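Local structure of mitotic checkpoint control protein kinase BUB1 (Drosophila melanogaster, 6JKK) at residues N8-E13 / F223-H228; R152-Y157 / H257-G262. The protein acts in the mitotic checkpoint at kinetochores as BubR1, and the kinase domain described here probably binds ATP and phosphorylates proteins. One frame throughout, in Å; residues are numbered along the deposited sequence.

Contact 1 (N8-E13 / F223-H228); sequences NPFNVE and FNYVHH
The amide of Asn8 lies almost flat along the phenol ring of Tyr225, the two planes only 23° apart, and Asn8 CG comes to 3.3 Å from Tyr225 CD1. That amide also closes an Asx turn: Asn8 OD1 accepts from Phe10 N at 2.8 Å, met from above the carbonyl plane, within the type I turn that runs from Asn8 to Asn11. Asn11 then caps helix 12-21, so the turn leads the start of the chain into its first helix while docking it on the loop between strand 212-213 and helix 235-238, in the activation-segment region of the kinase fold. CG anti to the backbone N in both Asn8 and Tyr225 (chi1 174° and 170°) sends amide and ring out alongside each other, which lets the flat groups overlap. Phe10 approaches the ring face that Asn8 OD1 overlies, but edge-on: its CE1 is 3.9 Å from Tyr225 CD2, in an offset edge-to-face pair with centroids 5.5 Å apart. With an alanine at Tyr225 the Asn8 amide and the Phe10 edge would probably lose the surface they rest on, leaving a gap beside the turn. Trp243 anchors the loop, donating NE1 to Tyr225 O and meeting the Phe223 ring, while Ile212 touches Pro9, Phe10 and Phe223. Pro9 fills the space between two aromatic rings, its CG over the face of Phe10 and, in a CH-pi contact, 3.9 Å from the centroid of Phe223; beside it Pro9 CB reaches Phe223 CE1 at 3.7 Å.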
ATOM      1  N   ASN A   8      19.036   4.993  -9.244  1.00 44.88           N
ATOM      2  CA  ASN A   8      18.377   4.465  -8.051  1.00 39.91           C
ATOM      3  C   ASN A   8      17.634   5.570  -7.311  1.00 33.52           C
ATOM      4  O   ASN A   8      18.254   6.447  -6.717  1.00 38.68           O
ATOM      5  CB  ASN A   8      19.384   3.785  -7.118  1.00 41.46           C
ATOM      6  CG  ASN A   8      18.765   3.352  -5.791  1.00 43.11           C
ATOM      7  OD1 ASN A   8      17.543   3.319  -5.635  1.00 47.33           O
ATOM      8  ND2 ASN A   8      19.614   3.013  -4.830  1.00 39.71           N
ATOM      9  N   PRO A   9      16.295   5.515  -7.331  1.00 38.04           N
ATOM     10  CA  PRO A   9      15.438   6.538  -6.723  1.00 34.42           C
ATOM     11  C   PRO A   9      15.254   6.345  -5.224  1.00 29.49           C
ATOM     12  O   PRO A   9      14.539   7.124  -4.596  1.00 24.28           O
ATOM     13  CB  PRO A   9      14.096   6.314  -7.422  1.00 38.98           C
ATOM     14  CG  PRO A   9      14.075   4.850  -7.699  1.00 41.50           C
ATOM     15  CD  PRO A   9      15.507   4.475  -8.018  1.00 41.57           C
ATOM     16  N   PHE A  10      15.869   5.309  -4.663  1.00 28.14           N
ATOM     17  CA  PHE A  10      15.810   5.096  -3.222  1.00 29.46           C
ATOM     18  C   PHE A  10      17.086   5.593  -2.542  1.00 32.74           C
ATOM     19  O   PHE A  10      17.233   5.490  -1.319  1.00 32.15           O
ATOM     20  CB  PHE A  10      15.599   3.616  -2.906  1.00 31.00           C
ATOM     21  CG  PHE A  10      14.442   2.995  -3.638  1.00 31.54           C
ATOM     22  CD1 PHE A  10      14.657   1.999  -4.580  1.00 32.10           C
ATOM     23  CD2 PHE A  10      13.142   3.409  -3.385  1.00 24.89           C
ATOM     24  CE1 PHE A  10      13.594   1.417  -5.255  1.00 32.85           C
ATOM     25  CE2 PHE A  10      12.072   2.835  -4.057  1.00 24.67           C
ATOM     26  CZ  PHE A  10      12.298   1.839  -4.994  1.00 28.46           C
ATOM     27  N   ASN A  11      18.002   6.136  -3.341  1.00 29.32           N
ATOM     28  CA  ASN A  11      19.293   6.603  -2.845  1.00 31.32           C
ATOM     29  C   ASN A  11      19.167   7.682  -1.771  1.00 39.09           C
ATOM     30  O   ASN A  11      18.565   8.732  -1.999  1.00 38.40           O
ATOM     31  CB  ASN A  11      20.147   7.105  -4.014  1.00 37.91           C
ATOM     32  CG  ASN A  11      21.563   7.456  -3.600  1.00 44.70           C
ATOM     33  OD1 ASN A  11      21.820   8.544  -3.090  1.00 46.57           O
ATOM     34  ND2 ASN A  11      22.494   6.537  -3.834  1.00 48.76           N
ATOM     35  N   VAL A  12      19.750   7.407  -0.605  1.00 38.87           N
ATOM     36  CA  VAL A  12      19.658   8.276   0.569  1.00 40.84           C
ATOM     37  C   VAL A  12      20.147   9.706   0.294  1.00 41.39           C
ATOM     38  O   VAL A  12      19.524  10.681   0.730  1.00 39.58           O
ATOM     39  CB  VAL A  12      20.405   7.649   1.778  1.00 43.48           C
ATOM     40  CG1 VAL A  12      20.803   8.698   2.793  1.00 48.51           C
ATOM     41  CG2 VAL A  12      19.546   6.593   2.438  1.00 45.90           C
ATOM     42  N   GLU A  13      21.248   9.829  -0.445  1.00 43.07           N
ATOM     43  CA  GLU A  13      21.811  11.143  -0.750  1.00 41.38           C
ATOM     44  C   GLU A  13      20.983  11.890  -1.792  1.00 40.58           C
ATOM     45  O   GLU A  13      20.875  13.115  -1.745  1.00 36.41           O
ATOM     46  CB  GLU A  13      23.266  11.027  -1.207  1.00 48.96           C
ATOM     47  CG  GLU A  13      24.190  10.431  -0.164  1.00 52.14           C
ATOM     48  CD  GLU A  13      25.651  10.584  -0.525  1.00 61.08           C
ATOM     49  OE1 GLU A  13      25.944  10.944  -1.686  1.00 64.43           O
ATOM     50  OE2 GLU A  13      26.505  10.351   0.356  1.00 64.16           O
ATOM     51  N   PHE A 223      13.916   4.229 -14.196  1.00 29.97           N
ATOM     52  CA  PHE A 223      14.904   3.700 -13.261  1.00 28.72           C
ATOM     53  C   PHE A 223      15.291   2.283 -13.668  1.00 37.14           C
ATOM     54  O   PHE A 223      14.550   1.618 -14.390  1.00 40.67           O
ATOM     55  CB  PHE A 223      14.343   3.689 -11.838  1.00 28.18           C
ATOM     56  CG  PHE A 223      13.512   4.891 -11.503  1.00 28.55           C
ATOM     57  CD1 PHE A 223      14.107   6.125 -11.275  1.00 32.56           C
ATOM     58  CD2 PHE A 223      12.133   4.783 -11.408  1.00 30.05           C
ATOM     59  CE1 PHE A 223      13.338   7.234 -10.962  1.00 30.74           C
ATOM     60  CE2 PHE A 223      11.353   5.883 -11.100  1.00 29.71           C
ATOM     61  CZ  PHE A 223      11.957   7.111 -10.874  1.00 32.70           C
ATOM     62  N   ASN A 224      16.449   1.818 -13.212  1.00 41.71           N
ATOM     63  CA  ASN A 224      16.869   0.445 -13.492  1.00 46.95           C
ATOM     64  C   ASN A 224      17.555  -0.214 -12.297  1.00 41.45           C
ATOM     65  O   ASN A 224      18.282  -1.200 -12.446  1.00 44.42           O
ATOM     66  CB  ASN A 224      17.749   0.380 -14.747  1.00 50.76           C
ATOM     67  CG  ASN A 224      18.864   1.409 -14.732  1.00 58.58           C
ATOM     68  OD1 ASN A 224      19.391   1.753 -13.675  1.00 60.91           O
ATOM     69  ND2 ASN A 224      19.224   1.912 -15.908  1.00 62.03           N
ATOM     70  N   TYR A 225      17.320   0.354 -11.115  1.00 38.70           N
ATOM     71  CA  TYR A 225      17.743  -0.244  -9.855  1.00 37.44           C
ATOM     72  C   TYR A 225      17.099  -1.614  -9.727  1.00 43.44           C
ATOM     73  O   TYR A 225      15.954  -1.814 -10.141  1.00 37.70           O
ATOM     74  CB  TYR A 225      17.336   0.650  -8.677  1.00 36.02           C
ATOM     75  CG  TYR A 225      17.509   0.026  -7.303  1.00 38.51           C
ATOM     76  CD1 TYR A 225      18.694   0.179  -6.590  1.00 41.66           C
ATOM     77  CD2 TYR A 225      16.481  -0.703  -6.714  1.00 38.39           C
ATOM     78  CE1 TYR A 225      18.851  -0.382  -5.334  1.00 40.51           C
ATOM     79  CE2 TYR A 225      16.628  -1.269  -5.465  1.00 40.17           C
ATOM     80  CZ  TYR A 225      17.813  -1.106  -4.781  1.00 42.88           C
ATOM     81  OH  TYR A 225      17.947  -1.676  -3.536  1.00 47.31           O
ATOM     82  N   VAL A 226      17.843  -2.557  -9.161  1.00 33.81           N
ATOM     83  CA  VAL A 226      17.373  -3.930  -9.042  1.00 39.16           C
ATOM     84  C   VAL A 226      17.392  -4.398  -7.587  1.00 39.75           C
ATOM     85  O   VAL A 226      18.444  -4.398  -6.946  1.00 43.49           O
ATOM     86  CB  VAL A 226      18.220  -4.880  -9.925  1.00 43.14           C
ATOM     87  CG1 VAL A 226      17.924  -6.332  -9.597  1.00 41.62           C
ATOM     88  CG2 VAL A 226      17.976  -4.603 -11.407  1.00 38.41           C
ATOM     89  N   HIS A 227      16.223  -4.766  -7.062  1.00 32.61           N
ATOM     90  CA  HIS A 227      16.163  -5.428  -5.764  1.00 35.92           C
ATOM     91  C   HIS A 227      17.012  -6.686  -5.876  1.00 45.73           C
ATOM     92  O   HIS A 227      16.823  -7.485  -6.799  1.00 40.28           O
ATOM     93  CB  HIS A 227      14.729  -5.831  -5.402  1.00 35.79           C
ATOM     94  CG  HIS A 227      13.817  -4.681  -5.091  1.00 37.96           C
ATOM     95  ND1 HIS A 227      14.071  -3.777  -4.085  1.00 35.95           N
ATOM     96  CD2 HIS A 227      12.631  -4.318  -5.635  1.00 39.99           C
ATOM     97  CE1 HIS A 227      13.089  -2.889  -4.034  1.00 35.38           C
ATOM     98  NE2 HIS A 227      12.204  -3.196  -4.964  1.00 39.26           N
ATOM     99  N   HIS A 228      17.960  -6.860  -4.962  1.00 54.43           N
ATOM    100  CA  HIS A 228      18.779  -8.067  -4.964  1.00 58.97           C
ATOM    101  C   HIS A 228      17.901  -9.295  -4.721  1.00 61.20           C
ATOM    102  O   HIS A 228      17.974 -10.282  -5.458  1.00 65.33           O
ATOM    103  CB  HIS A 228      19.887  -7.981  -3.913  1.00 60.63           C
ATOM    104  CG  HIS A 228      20.583  -9.283  -3.670  1.00 65.23           C
ATOM    105  ND1 HIS A 228      21.120 -10.040  -4.691  1.00 64.90           N
ATOM    106  CD2 HIS A 228      20.814  -9.974  -2.529  1.00 65.95           C
ATOM    107  CE1 HIS A 228      21.655 -11.138  -4.188  1.00 66.96           C
ATOM    108  NE2 HIS A 228      21.484 -11.122  -2.878  1.00 67.51           N
TER

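Contact 2 (R152-Y157 / H257-G262); sequences RNMDEY and HVLLFG
Met154 and Leu259 run alongside each other in the same direction, forming the tight, buried part of the contact. With CG anti to the backbone N (chi1 -175°), the Met154 chain runs out extended and bends only at chi3 (-46°), which sets its methyl CE 3.9 Å from Leu259 CD2. At the root of the same side chain, Met154 CB packs on Leu259 O at 3.6 Å. Cys143 of helix 139-150 and Val159 of helix 156-175 touch both side chains. Glu156 crosses Leu260 with its aliphatic part, CG standing 4.1 Å from Leu260 CD2, while its carboxylate is held by Gln287 N and Trp291 NE1 through OE2. In the kinase C-lobe, residues 152-157 complete the link from helix αD (139-150) and begin αE (156-175), and residues 257-262 end the buried helix αF (246-261). Asp155 is the N-cap of αE, its OD2 accepting from Tyr157 N, and Gly262 leaves αF with a positive phi of 74°. On the looser side, water replaces direct contact between the backbones. One water accepts from Met154 N and donates to Leu259 O, both at 2.8 Å; a second donates to Met154 O and Leu260 O, both at a short 2.6 Å. These two bridges satisfy carbonyls of the last turn of αF and grip Met154 at both its N and its O. Asn153, partly exposed like Gly262, borders the waters, its CB 3.7 Å from Leu260 O.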
ATOM      1  N   ARG A 152     -10.436 -22.512   4.314  1.00 25.44           N
ATOM      2  CA  ARG A 152     -10.484 -22.386   2.864  1.00 21.23           C
ATOM      3  C   ARG A 152      -9.775 -21.092   2.497  1.00 21.34           C
ATOM      4  O   ARG A 152      -9.591 -20.222   3.351  1.00 21.59           O
ATOM      5  CB  ARG A 152     -11.933 -22.316   2.371  1.00 21.78           C
ATOM      6  CG  ARG A 152     -12.815 -23.503   2.754  1.00 20.76           C
ATOM      7  CD  ARG A 152     -12.442 -24.768   1.991  1.00 21.64           C
ATOM      8  NE  ARG A 152     -13.399 -25.840   2.252  1.00 22.66           N
ATOM      9  CZ  ARG A 152     -13.350 -26.636   3.313  1.00 25.73           C
ATOM     10  NH1 ARG A 152     -12.383 -26.486   4.206  1.00 23.45           N
ATOM     11  NH2 ARG A 152     -14.261 -27.586   3.479  1.00 24.54           N
ATOM     12  N   ASN A 153      -9.373 -20.956   1.236  1.00 21.32           N
ATOM     13  CA  ASN A 153      -8.831 -19.680   0.768  1.00 26.70           C
ATOM     14  C   ASN A 153      -9.927 -18.629   0.772  1.00 20.61           C
ATOM     15  O   ASN A 153     -11.114 -18.971   0.767  1.00 23.24           O
ATOM     16  CB  ASN A 153      -8.255 -19.814  -0.645  1.00 26.01           C
ATOM     17  CG  ASN A 153      -6.807 -20.274  -0.648  1.00 33.89           C
ATOM     18  OD1 ASN A 153      -6.015 -19.871   0.201  1.00 35.33           O
ATOM     19  ND2 ASN A 153      -6.453 -21.117  -1.612  1.00 37.09           N
ATOM     20  N   MET A 154      -9.541 -17.358   0.784  1.00 17.65           N
ATOM     21  CA  MET A 154     -10.517 -16.281   0.611  1.00 17.11           C
ATOM     22  C   MET A 154     -11.326 -16.546  -0.650  1.00 21.56           C
ATOM     23  O   MET A 154     -10.766 -16.959  -1.675  1.00 23.09           O
ATOM     24  CB  MET A 154      -9.822 -14.923   0.518  1.00 16.57           C
ATOM     25  CG  MET A 154     -10.795 -13.748   0.456  1.00 21.15           C
ATOM     26  SD  MET A 154      -9.978 -12.145   0.594  1.00 27.33           S
ATOM     27  CE  MET A 154      -8.880 -12.469   1.975  1.00 19.04           C
ATOM     28  N   ASP A 155     -12.637 -16.328  -0.568  1.00 19.50           N
ATOM     29  CA  ASP A 155     -13.535 -16.596  -1.687  1.00 20.95           C
ATOM     30  C   ASP A 155     -13.137 -15.787  -2.915  1.00 20.74           C
ATOM     31  O   ASP A 155     -12.823 -14.599  -2.809  1.00 18.58           O
ATOM     32  CB  ASP A 155     -14.974 -16.276  -1.302  1.00 21.98           C
ATOM     33  CG  ASP A 155     -15.948 -16.548  -2.420  1.00 21.69           C
ATOM     34  OD1 ASP A 155     -16.523 -17.650  -2.454  1.00 26.50           O
ATOM     35  OD2 ASP A 155     -16.147 -15.652  -3.262  1.00 26.14           O
ATOM     36  N   GLU A 156     -13.151 -16.442  -4.074  1.00 19.87           N
ATOM     37  CA  GLU A 156     -12.693 -15.835  -5.320  1.00 21.09           C
ATOM     38  C   GLU A 156     -13.375 -14.501  -5.602  1.00 20.77           C
ATOM     39  O   GLU A 156     -12.731 -13.544  -6.031  1.00 19.27           O
ATOM     40  CB  GLU A 156     -12.937 -16.794  -6.491  1.00 19.35           C
ATOM     41  CG  GLU A 156     -12.300 -16.324  -7.794  1.00 19.06           C
ATOM     42  CD  GLU A 156     -12.866 -17.007  -9.012  1.00 20.96           C
ATOM     43  OE1 GLU A 156     -13.754 -17.873  -8.856  1.00 22.44           O
ATOM     44  OE2 GLU A 156     -12.427 -16.673 -10.133  1.00 24.55           O
ATOM     45  N   TYR A 157     -14.678 -14.432  -5.357  1.00 19.69           N
ATOM     46  CA  TYR A 157     -15.430 -13.218  -5.669  1.00 19.26           C
ATOM     47  C   TYR A 157     -15.153 -12.095  -4.672  1.00 21.36           C
ATOM     48  O   TYR A 157     -15.116 -10.918  -5.049  1.00 15.19           O
ATOM     49  CB  TYR A 157     -16.921 -13.532  -5.822  1.00 18.32           C
ATOM     50  CG  TYR A 157     -17.197 -14.247  -7.124  1.00 17.95           C
ATOM     51  CD1 TYR A 157     -17.001 -15.621  -7.244  1.00 19.87           C
ATOM     52  CD2 TYR A 157     -17.613 -13.545  -8.246  1.00 18.71           C
ATOM     53  CE1 TYR A 157     -17.237 -16.273  -8.440  1.00 18.01           C
ATOM     54  CE2 TYR A 157     -17.848 -14.189  -9.443  1.00 21.01           C
ATOM     55  CZ  TYR A 157     -17.655 -15.548  -9.535  1.00 23.76           C
ATOM     56  OH  TYR A 157     -17.891 -16.176 -10.738  1.00 21.91           O
ATOM     57  N   HIS A 257      -2.384 -12.420  -5.745  1.00 15.34           N
ATOM     58  CA  HIS A 257      -1.944 -13.814  -5.664  1.00 17.39           C
ATOM     59  C   HIS A 257      -2.063 -14.385  -4.249  1.00 18.71           C
ATOM     60  O   HIS A 257      -2.486 -15.532  -4.064  1.00 19.88           O
ATOM     61  CB  HIS A 257      -0.498 -13.934  -6.166  1.00 19.07           C
ATOM     62  CG  HIS A 257      -0.023 -15.342  -6.337  1.00 19.20           C
ATOM     63  ND1 HIS A 257       0.382 -16.126  -5.278  1.00 19.14           N
ATOM     64  CD2 HIS A 257       0.131 -16.103  -7.448  1.00 22.18           C
ATOM     65  CE1 HIS A 257       0.752 -17.314  -5.726  1.00 24.18           C
ATOM     66  NE2 HIS A 257       0.609 -17.326  -7.040  1.00 25.47           N
ATOM     67  N   VAL A 258      -1.675 -13.593  -3.252  1.00 15.98           N
ATOM     68  CA  VAL A 258      -1.759 -14.036  -1.857  1.00 20.63           C
ATOM     69  C   VAL A 258      -3.215 -14.233  -1.442  1.00 17.12           C
ATOM     70  O   VAL A 258      -3.546 -15.193  -0.738  1.00 17.89           O
ATOM     71  CB  VAL A 258      -1.058 -13.041  -0.900  1.00 27.49           C
ATOM     72  CG1 VAL A 258      -1.217 -13.481   0.544  1.00 32.88           C
ATOM     73  CG2 VAL A 258       0.409 -12.946  -1.234  1.00 29.67           C
ATOM     74  N   LEU A 259      -4.085 -13.327  -1.890  1.00 14.25           N
ATOM     75  CA  LEU A 259      -5.501 -13.388  -1.552  1.00 18.16           C
ATOM     76  C   LEU A 259      -6.152 -14.616  -2.180  1.00 17.03           C
ATOM     77  O   LEU A 259      -6.890 -15.348  -1.518  1.00 17.46           O
ATOM     78  CB  LEU A 259      -6.217 -12.115  -2.024  1.00 15.04           C
ATOM     79  CG  LEU A 259      -5.744 -10.787  -1.424  1.00 16.38           C
ATOM     80  CD1 LEU A 259      -6.566  -9.624  -1.959  1.00 17.20           C
ATOM     81  CD2 LEU A 259      -5.833 -10.838   0.079  1.00 14.38           C
ATOM     82  N   LEU A 260      -5.876 -14.834  -3.463  1.00 17.54           N
ATOM     83  CA  LEU A 260      -6.466 -15.949  -4.207  1.00 21.63           C
ATOM     84  C   LEU A 260      -5.991 -17.322  -3.729  1.00 23.09           C
ATOM     85  O   LEU A 260      -6.783 -18.272  -3.641  1.00 23.39           O
ATOM     86  CB  LEU A 260      -6.148 -15.812  -5.700  1.00 24.48           C
ATOM     87  CG  LEU A 260      -7.044 -14.979  -6.614  1.00 33.64           C
ATOM     88  CD1 LEU A 260      -6.501 -14.962  -8.030  1.00 32.46           C
ATOM     89  CD2 LEU A 260      -8.466 -15.521  -6.604  1.00 33.48           C
ATOM     90  N   PHE A 261      -4.698 -17.429  -3.436  1.00 23.12           N
ATOM     91  CA  PHE A 261      -4.073 -18.734  -3.278  1.00 23.32           C
ATOM     92  C   PHE A 261      -3.550 -19.028  -1.871  1.00 26.13           C
ATOM     93  O   PHE A 261      -3.225 -20.174  -1.554  1.00 28.69           O
ATOM     94  CB  PHE A 261      -2.963 -18.918  -4.328  1.00 21.30           C
ATOM     95  CG  PHE A 261      -3.451 -18.812  -5.752  1.00 24.53           C
ATOM     96  CD1 PHE A 261      -4.449 -19.664  -6.222  1.00 31.98           C
ATOM     97  CD2 PHE A 261      -2.906 -17.874  -6.619  1.00 25.30           C
ATOM     98  CE1 PHE A 261      -4.904 -19.572  -7.531  1.00 38.41           C
ATOM     99  CE2 PHE A 261      -3.351 -17.773  -7.928  1.00 29.29           C
ATOM    100  CZ  PHE A 261      -4.353 -18.621  -8.387  1.00 34.76           C
ATOM    101  N   GLY A 262      -3.469 -18.005  -1.026  1.00 28.47           N
ATOM    102  CA  GLY A 262      -2.953 -18.195   0.321  1.00 33.00           C
ATOM    103  C   GLY A 262      -1.446 -18.374   0.349  1.00 35.11           C
ATOM    104  O   GLY A 262      -0.861 -18.674   1.396  1.00 38.06           O
TER
HETATM  105  O   HOH W   1      -6.715 -17.150   0.651  1.00 23.20           O
HETATM  106  O   HOH W   2      -9.419 -18.049  -3.623  1.00 24.76           O

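In the fold
Contacts 1 and 2 lie about 32 Å apart between centres, with nearest atoms about 16 Å apart, and share no helix or strand. Both are only partly buried. Contact 1 joins the start of the chain, leading into helix 12-21, to a loop ahead of helix 235-238, and relies on rings, a proline and a flat amide. Contact 2 joins the start of helix 156-175 to the end of helix 246-261 in the C-lobe, where the apolar parts of Met154, Leu259, Leu260 and Glu156 pack together and waters link the backbones at the edge. Each has an Asn or Asp N-cap on its first segment. Along the sequence the segments alternate, so residues 152-157 fall between the two halves of contact 1.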